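Protein argonaute (Methanocaldococcus jannaschii, PDB 5G5S) cleaves single-stranded DNA under the direction of short DNA guides, an endonuclease activity that may defend the cell against invading genetic elements. Local coordinates at residues 444-447 and 448-452; 547-550 and 551-555; 680-684 and 685-689; 690-693 and 694-698. All blocks are in the same frame, centred on the assembly; numbering follows the deposited sequence.

Interaction 1. Residues 444-447 and 448-452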
# COMPACT_ATOMS: atom_id res chain seq x y z
N TYR A 444 14.82 12.79 9.23
CA TYR A 444 15.80 11.90 8.58
C TYR A 444 15.36 11.59 7.15
O TYR A 444 16.21 11.50 6.27
CB TYR A 444 16.00 10.61 9.39
CG TYR A 444 16.69 10.80 10.73
CD1 TYR A 444 17.92 11.43 10.82
CD2 TYR A 444 16.14 10.26 11.89
CE1 TYR A 444 18.56 11.59 12.05
CE2 TYR A 444 16.79 10.39 13.12
CZ TYR A 444 17.99 11.07 13.20
OH TYR A 444 18.63 11.20 14.40
N GLU A 445 14.04 11.47 6.93
CA GLU A 445 13.43 11.24 5.61
C GLU A 445 13.54 12.54 4.78
O GLU A 445 13.74 12.47 3.56
CB GLU A 445 11.96 10.79 5.75
CG GLU A 445 11.76 9.41 6.36
CD GLU A 445 12.36 8.25 5.59
OE1 GLU A 445 12.23 8.21 4.34
OE2 GLU A 445 12.99 7.38 6.24
N ILE A 446 13.44 13.71 5.45
CA ILE A 446 13.61 15.04 4.82
C ILE A 446 15.05 15.13 4.31
O ILE A 446 15.26 15.57 3.18
CB ILE A 446 13.21 16.21 5.78
CG1 ILE A 446 11.69 16.28 5.99
CG2 ILE A 446 13.77 17.58 5.34
CD1 ILE A 446 10.85 16.28 4.70
N LEU A 447 16.02 14.66 5.13
CA LEU A 447 17.44 14.65 4.79
C LEU A 447 17.71 13.79 3.55
O LEU A 447 18.38 14.26 2.65
CB LEU A 447 18.32 14.21 5.98
CG LEU A 447 19.85 14.37 5.80
CD1 LEU A 447 20.24 15.84 5.71
CD2 LEU A 447 20.61 13.70 6.92
N LYS A 448 17.14 12.58 3.47
CA LYS A 448 17.31 11.68 2.32
C LYS A 448 16.82 12.27 1.00
O LYS A 448 17.51 12.20 -0.02
CB LYS A 448 16.62 10.34 2.57
CG LYS A 448 17.29 9.51 3.64
CD LYS A 448 16.91 8.03 3.52
CE LYS A 448 15.49 7.71 3.90
NZ LYS A 448 15.27 6.24 3.94
N LYS A 449 15.60 12.84 1.04
CA LYS A 449 14.92 13.47 -0.08
C LYS A 449 15.75 14.62 -0.67
O LYS A 449 16.05 14.60 -1.86
CB LYS A 449 13.52 13.92 0.36
CG LYS A 449 12.66 14.54 -0.72
CD LYS A 449 11.29 14.87 -0.18
CE LYS A 449 11.17 16.23 0.47
NZ LYS A 449 9.95 16.33 1.31
N GLN A 450 16.13 15.59 0.18
CA GLN A 450 16.93 16.77 -0.16
C GLN A 450 18.35 16.41 -0.62
O GLN A 450 18.94 17.15 -1.40
CB GLN A 450 16.98 17.77 1.01
CG GLN A 450 15.66 18.50 1.25
CD GLN A 450 15.81 19.73 2.11
OE1 GLN A 450 16.62 19.79 3.04
NE2 GLN A 450 15.00 20.74 1.83
N LEU A 451 18.89 15.29 -0.10
CA LEU A 451 20.19 14.73 -0.45
C LEU A 451 20.12 14.21 -1.89
O LEU A 451 21.05 14.44 -2.65
CB LEU A 451 20.51 13.56 0.51
CG LEU A 451 21.83 13.55 1.29
CD1 LEU A 451 22.29 14.92 1.70
CD2 LEU A 451 21.70 12.67 2.52
N PHE A 452 19.01 13.53 -2.26
CA PHE A 452 18.81 13.01 -3.62
C PHE A 452 18.66 14.10 -4.70
O PHE A 452 19.03 13.87 -5.85
CB PHE A 452 17.67 11.98 -3.68
CG PHE A 452 17.54 11.36 -5.05
CD1 PHE A 452 18.45 10.39 -5.47
CD2 PHE A 452 16.59 11.81 -5.95
CE1 PHE A 452 18.38 9.87 -6.76
CE2 PHE A 452 16.55 11.33 -7.26
CZ PHE A 452 17.44 10.35 -7.65
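Glu-445 and Lys-448 lie side by side on helix 442-452, their ends running the same way, so that carboxylate and ammonium meet one turn apart. The glutamate folds back at its second torsion (chi2 -62°) and the lysine bends at its third, which brings OE2 of Glu-445 within 3.4 Å of NZ of Lys-448 in a salt bridge whose hydrogen bond is weak. The methylene next to the ammonium is just as near: CE of Lys-448 lies 3.3 Å from OE1 of Glu-445. Ile-446 and Lys-449 also run side by side, but here an apolar methyl, CD1 of Ile-446, lies 3.5 Å from NZ of Lys-449, whose charge is paired with Glu-179. On the face toward the parallel sheet, Leu-447 and Leu-451 run across one another at a slant, branched apolar groups suited to packing on strand 428-434. The helix is the crossover of a beta-alpha-beta unit in the Mid domain. Lys-448 NZ also bonds OD1 of Asn-460, in the 459-462 region that binds the guide's 5'-phosphorylated end; Gln-459, also there, is close by. The buried ammonium thus has Asn-460 as its stronger partner, and the weakly bonded Glu-445 carboxylate probably compensates part of its charge.

Interaction 2. Residues 547-550 and 551-555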
# COMPACT_ATOMS: atom_id res chain seq x y z
N LEU A 547 -6.40 1.11 -17.22
CA LEU A 547 -5.49 0.07 -17.72
C LEU A 547 -5.26 0.11 -19.25
O LEU A 547 -4.10 0.12 -19.64
CB LEU A 547 -5.87 -1.34 -17.22
CG LEU A 547 -4.84 -2.45 -17.47
CD1 LEU A 547 -3.48 -2.14 -16.83
CD2 LEU A 547 -5.36 -3.79 -16.97
N PRO A 548 -6.29 0.22 -20.14
CA PRO A 548 -5.99 0.34 -21.58
C PRO A 548 -5.01 1.48 -21.92
O PRO A 548 -4.11 1.26 -22.73
CB PRO A 548 -7.38 0.58 -22.19
CG PRO A 548 -8.31 -0.08 -21.24
CD PRO A 548 -7.75 0.22 -19.90
N TYR A 549 -5.13 2.65 -21.25
CA TYR A 549 -4.23 3.79 -21.44
C TYR A 549 -2.80 3.51 -20.95
O TYR A 549 -1.86 3.94 -21.61
CB TYR A 549 -4.79 5.07 -20.80
CG TYR A 549 -3.81 6.22 -20.78
CD1 TYR A 549 -3.62 7.03 -21.90
CD2 TYR A 549 -3.01 6.46 -19.67
CE1 TYR A 549 -2.66 8.04 -21.91
CE2 TYR A 549 -2.07 7.49 -19.65
CZ TYR A 549 -1.90 8.28 -20.78
OH TYR A 549 -0.99 9.31 -20.73
N VAL A 550 -2.65 2.81 -19.80
CA VAL A 550 -1.35 2.44 -19.23
C VAL A 550 -0.56 1.62 -20.27
O VAL A 550 0.60 1.94 -20.54
CB VAL A 550 -1.49 1.68 -17.87
CG1 VAL A 550 -0.15 1.12 -17.38
CG2 VAL A 550 -2.10 2.58 -16.80
N ILE A 551 -1.21 0.61 -20.86
CA ILE A 551 -0.63 -0.28 -21.87
C ILE A 551 -0.18 0.50 -23.10
O ILE A 551 0.95 0.31 -23.55
CB ILE A 551 -1.56 -1.47 -22.20
CG1 ILE A 551 -1.86 -2.31 -20.92
CG2 ILE A 551 -0.96 -2.35 -23.30
CD1 ILE A 551 -3.06 -3.23 -20.99
N GLU A 552 -1.05 1.41 -23.60
CA GLU A 552 -0.77 2.28 -24.74
C GLU A 552 0.45 3.14 -24.43
O GLU A 552 1.34 3.25 -25.27
CB GLU A 552 -1.97 3.19 -25.05
CG GLU A 552 -3.15 2.48 -25.70
CD GLU A 552 -4.31 3.41 -25.99
OE1 GLU A 552 -4.24 4.14 -27.01
OE2 GLU A 552 -5.28 3.44 -25.20
N TYR A 553 0.51 3.72 -23.22
CA TYR A 553 1.60 4.57 -22.73
C TYR A 553 2.92 3.80 -22.65
O TYR A 553 3.96 4.34 -23.05
CB TYR A 553 1.24 5.17 -21.35
CG TYR A 553 2.23 6.23 -20.89
CD1 TYR A 553 2.09 7.56 -21.31
CD2 TYR A 553 3.32 5.90 -20.10
CE1 TYR A 553 3.03 8.52 -20.94
CE2 TYR A 553 4.26 6.86 -19.73
CZ TYR A 553 4.11 8.17 -20.16
OH TYR A 553 5.03 9.11 -19.79
N LEU A 554 2.89 2.54 -22.13
CA LEU A 554 4.09 1.71 -22.00
C LEU A 554 4.70 1.33 -23.34
O LEU A 554 5.92 1.28 -23.46
CB LEU A 554 3.82 0.46 -21.14
CG LEU A 554 3.44 0.65 -19.67
CD1 LEU A 554 2.99 -0.64 -19.08
CD2 LEU A 554 4.58 1.22 -18.84
N GLU A 555 3.85 1.09 -24.34
CA GLU A 555 4.25 0.71 -25.69
C GLU A 555 4.73 1.91 -26.52
O GLU A 555 5.79 1.84 -27.13
CB GLU A 555 3.09 -0.06 -26.38
CG GLU A 555 3.35 -0.55 -27.81
CD GLU A 555 4.40 -1.63 -27.97
OE1 GLU A 555 4.24 -2.71 -27.37
OE2 GLU A 555 5.38 -1.41 -28.72
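Tyr-549 reaches along the helix to Tyr-553, one turn on, and the two aromatic side chains run side by side in the same direction. From CB, which leaves the backbone on the side away from residues 551-555, the chain swings round because CG stands opposite the backbone N (chi1 171°), sending the ring forward and outward, toward the next turn. At the far end, CZ of Tyr-549 comes 4.1 Å from CD1 of Tyr-553, and the hydroxyl OH of Tyr-549 closes to 3.6 Å of that same CD1. The tip then finds its polar partner in the sheet, for Tyr-549 OH bonds the main-chain O of Glu-537 while Tyr-553 OH bonds that residue's carboxylate. Tyrosine suits both places, its ring lying against Ile-536 and its hydroxyl anchored at the strand's end.

Helix 547-556 packs on the sheet of the RNase H-like PIWI fold, with Glu-543, an active-site residue by similarity, in the loop before it. Leucine, valine and isoleucine fill the buried side: CG1 of Val-550 lies 4.0 Å from CD1 of Leu-554, both beside strand 501-506, and CG of Leu-547 is 4.0 Å from CD1 of Ile-551, the pair facing Leu-583 of helix 577-590. Pro-548 fits the first turn, where its lack of an N-H costs no helical bond, and its O accepts the N-H of Glu-552 at 3.2 Å. Glu-552, on the exposed side, lays its CG 3.4 Å from O of Pro-548, where a charged end can stay in solvent.

Interaction 3. Residues 680-684 and 685-689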
# COMPACT_ATOMS: atom_id res chain seq x y z
N LEU A 680 7.72 -9.00 2.39
CA LEU A 680 6.68 -7.96 2.34
C LEU A 680 5.29 -8.52 2.58
O LEU A 680 5.08 -9.72 2.42
CB LEU A 680 6.73 -7.20 1.00
CG LEU A 680 8.05 -6.51 0.65
CD1 LEU A 680 8.20 -6.32 -0.83
CD2 LEU A 680 8.22 -5.21 1.42
N ARG A 681 4.34 -7.66 2.96
CA ARG A 681 2.95 -8.04 3.14
C ARG A 681 2.31 -8.21 1.73
O ARG A 681 1.52 -9.14 1.49
CB ARG A 681 2.18 -6.97 3.94
CG ARG A 681 0.74 -7.40 4.25
CD ARG A 681 -0.01 -6.46 5.16
NE ARG A 681 -1.43 -6.82 5.17
CZ ARG A 681 -2.43 -5.99 4.89
NH1 ARG A 681 -2.18 -4.71 4.63
NH2 ARG A 681 -3.68 -6.42 4.92
N ILE A 682 2.65 -7.28 0.82
CA ILE A 682 2.11 -7.30 -0.53
C ILE A 682 3.22 -7.51 -1.57
O ILE A 682 4.34 -7.07 -1.31
CB ILE A 682 1.14 -6.11 -0.84
CG1 ILE A 682 1.84 -4.76 -0.90
CG2 ILE A 682 -0.12 -6.11 0.09
CD1 ILE A 682 1.14 -3.82 -1.82
N PRO A 683 2.96 -8.20 -2.71
CA PRO A 683 4.03 -8.43 -3.71
C PRO A 683 4.87 -7.19 -4.06
O PRO A 683 4.31 -6.12 -4.23
CB PRO A 683 3.26 -8.96 -4.92
CG PRO A 683 2.08 -9.62 -4.35
CD PRO A 683 1.69 -8.82 -3.15
N ALA A 684 6.20 -7.34 -4.19
CA ALA A 684 7.12 -6.24 -4.51
C ALA A 684 6.75 -5.31 -5.71
O ALA A 684 6.83 -4.10 -5.52
CB ALA A 684 8.56 -6.74 -4.61
N PRO A 685 6.25 -5.80 -6.89
CA PRO A 685 5.88 -4.85 -7.96
C PRO A 685 4.86 -3.78 -7.56
O PRO A 685 5.10 -2.58 -7.80
CB PRO A 685 5.36 -5.77 -9.08
CG PRO A 685 5.98 -7.10 -8.80
CD PRO A 685 6.06 -7.20 -7.32
N ILE A 686 3.74 -4.20 -6.91
CA ILE A 686 2.69 -3.29 -6.45
C ILE A 686 3.14 -2.45 -5.23
O ILE A 686 2.87 -1.25 -5.19
CB ILE A 686 1.28 -3.96 -6.32
CG1 ILE A 686 0.18 -2.93 -5.94
CG2 ILE A 686 1.29 -5.19 -5.39
CD1 ILE A 686 -1.24 -3.43 -5.99
N HIS A 687 3.88 -3.08 -4.29
CA HIS A 687 4.44 -2.43 -3.09
C HIS A 687 5.35 -1.23 -3.46
O HIS A 687 5.23 -0.17 -2.86
CB HIS A 687 5.22 -3.47 -2.24
CG HIS A 687 6.03 -2.87 -1.13
ND1 HIS A 687 5.46 -2.57 0.10
CD2 HIS A 687 7.34 -2.53 -1.09
CE1 HIS A 687 6.42 -2.05 0.83
NE2 HIS A 687 7.57 -1.99 0.16
N TYR A 688 6.26 -1.43 -4.43
CA TYR A 688 7.19 -0.41 -4.87
C TYR A 688 6.55 0.65 -5.76
O TYR A 688 6.98 1.80 -5.71
CB TYR A 688 8.47 -1.02 -5.47
CG TYR A 688 9.37 -1.67 -4.43
CD1 TYR A 688 9.82 -0.95 -3.33
CD2 TYR A 688 9.83 -2.97 -4.60
CE1 TYR A 688 10.67 -1.54 -2.39
CE2 TYR A 688 10.69 -3.56 -3.67
CZ TYR A 688 11.09 -2.84 -2.56
OH TYR A 688 11.91 -3.43 -1.63
N ALA A 689 5.50 0.29 -6.54
CA ALA A 689 4.73 1.25 -7.34
C ALA A 689 4.06 2.26 -6.38
O ALA A 689 4.09 3.47 -6.63
CB ALA A 689 3.67 0.53 -8.16
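Leu-680 lays a methyl over one face of the His-687 imidazole where the chain turns into helix 684-697 of the PIWI domain, with Pro-683 at the N-cap position. This CH-pi contact is close: CD2 of Leu-680 sits 3.6 Å from the centroid of the His-687 ring, 16° off its normal, the two side chains crossing at about a right angle. Ile-682 comes in near the ring plane with CG1, and its CD1 packs 3.8 Å from CG2 of Ile-686. With chi1 at 69°, CG1 of Ile-682 is wedged between its own backbone N and carbonyl carbon, and from there it leads CD1 in over the helix's first turn. Two prolines suit that turn because its leading residues need offer no N-H; Pro-683 O instead accepts the N-H of His-687 at 3.1 Å.

Although its ring is so held, His-687 is partly exposed, and its NE2 turns to NZ of Lys-691, a turn further on. The loose side is Arg-681, also partly exposed, which leads away from the helix to main-chain oxygens of Lys-601, Asn-634 and Pro-635. Back on the buried side, small Ala-684 accommodates Tyr-688, whose hydroxyl bonds Ser-671, a guide-contacting residue: CE2 of Tyr-688 lies 3.9 Å from Ala-684 CB.

Interaction 4. Residues 690-693 and 694-698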
# COMPACT_ATOMS: atom_id res chain seq x y z
N ASP A 690 3.48 1.75 -5.26
CA ASP A 690 2.84 2.57 -4.25
C ASP A 690 3.84 3.50 -3.54
O ASP A 690 3.54 4.67 -3.34
CB ASP A 690 2.06 1.72 -3.24
CG ASP A 690 1.35 2.55 -2.18
OD1 ASP A 690 0.46 3.35 -2.55
OD2 ASP A 690 1.74 2.45 -1.00
N LYS A 691 5.05 2.97 -3.22
CA LYS A 691 6.13 3.72 -2.59
C LYS A 691 6.67 4.85 -3.50
O LYS A 691 7.11 5.89 -2.98
CB LYS A 691 7.27 2.77 -2.17
CG LYS A 691 7.08 2.15 -0.77
CD LYS A 691 8.28 1.29 -0.41
CE LYS A 691 8.50 1.14 1.09
NZ LYS A 691 9.48 0.06 1.41
N PHE A 692 6.65 4.65 -4.83
CA PHE A 692 7.12 5.66 -5.77
C PHE A 692 6.10 6.79 -5.88
O PHE A 692 6.48 7.96 -5.89
CB PHE A 692 7.47 5.06 -7.15
CG PHE A 692 7.89 6.11 -8.16
CD1 PHE A 692 9.18 6.61 -8.18
CD2 PHE A 692 6.97 6.65 -9.06
CE1 PHE A 692 9.56 7.59 -9.09
CE2 PHE A 692 7.35 7.63 -9.98
CZ PHE A 692 8.64 8.09 -9.99
N VAL A 693 4.80 6.44 -5.95
CA VAL A 693 3.69 7.40 -6.02
C VAL A 693 3.67 8.30 -4.77
O VAL A 693 3.54 9.52 -4.92
CB VAL A 693 2.34 6.73 -6.40
CG1 VAL A 693 1.16 7.70 -6.28
CG2 VAL A 693 2.40 6.15 -7.81
N LYS A 694 3.91 7.72 -3.57
CA LYS A 694 4.00 8.48 -2.32
C LYS A 694 5.20 9.43 -2.35
O LYS A 694 5.05 10.60 -1.99
CB LYS A 694 4.08 7.56 -1.07
CG LYS A 694 2.85 6.68 -0.80
CD LYS A 694 1.55 7.46 -0.56
CE LYS A 694 0.33 6.58 -0.69
NZ LYS A 694 -0.90 7.39 -0.94
N ALA A 695 6.37 8.92 -2.81
CA ALA A 695 7.62 9.67 -2.93
C ALA A 695 7.46 10.88 -3.85
O ALA A 695 7.93 11.97 -3.53
CB ALA A 695 8.73 8.76 -3.44
N LEU A 696 6.76 10.69 -4.98
CA LEU A 696 6.50 11.76 -5.93
C LEU A 696 5.55 12.82 -5.34
O LEU A 696 5.70 14.01 -5.63
CB LEU A 696 5.96 11.17 -7.25
CG LEU A 696 6.11 12.00 -8.53
CD1 LEU A 696 7.27 13.01 -8.46
CD2 LEU A 696 6.26 11.09 -9.72
N GLY A 697 4.63 12.37 -4.49
CA GLY A 697 3.69 13.22 -3.77
C GLY A 697 4.42 14.06 -2.74
O GLY A 697 4.00 15.19 -2.46
N LYS A 698 5.53 13.54 -2.17
CA LYS A 698 6.34 14.31 -1.23
C LYS A 698 7.41 15.17 -1.89
O LYS A 698 8.26 15.75 -1.21
CB LYS A 698 6.81 13.53 0.01
CG LYS A 698 7.32 12.14 -0.21
CD LYS A 698 7.45 11.39 1.11
CE LYS A 698 6.19 10.71 1.54
NZ LYS A 698 6.41 9.95 2.80
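The Phe-692 ring takes a methyl of Leu-696 at a slant, neither squarely above it nor in its plane, while Phe-714 meets it edge-to-face from the C-terminal tail. CE2 of Phe-692 lies 3.6 Å from CD2 of Leu-696, and CZ is almost as near. The two side chains run side by side because each CG is directed away from its backbone N (chi1 177° in Phe-692), which carries ring and methyls forward along helix 684-697. Large apolar groups suit this face, which rests on Cys-520, Ile-533 and Pro-535 of the PIWI sheet. The small Ala-695 fits beside Trp-700 and Phe-714, its CB 3.3 Å from O of Lys-691.

The carboxylate of Asp-690 reaches toward Asp-506, its OD1 close to OD2 of that residue. Lys-694, bent at its second torsion (chi2 -61°), passes its methylene rather than its ammonium to Asp-690: OD1 of Asp-690 is 3.7 Å from CE of Lys-694 but 4.6 Å from NZ. Asp-690 is an active-site residue by similarity. With the ammonium held back, no salt bridge to Lys-694 ties up the carboxylate that, by similarity, binds manganese.

Overall arrangement
Along the chain the four contacts follow one another without overlap. Interaction 1 lies in the Mid domain, on the helix that links two strands of a parallel sheet; interaction 2 lies on helix 547-556, against the large mixed sheet of PIWI. Their centres are 32 Å apart. Interactions 3 and 4 share helix 684-697, the first at its start and the second toward its end, with centres 13 Å apart. That helix passes between the others: interaction 3 is 21 Å from interaction 2 by centres, and interaction 4 touches interaction 1 where Lys-449 NZ bonds Lys-698 O. The helix that carries Asp-690, an active-site residue by similarity, thus ends beside the Mid helix 442-452, near the region that binds the guide's 5' end.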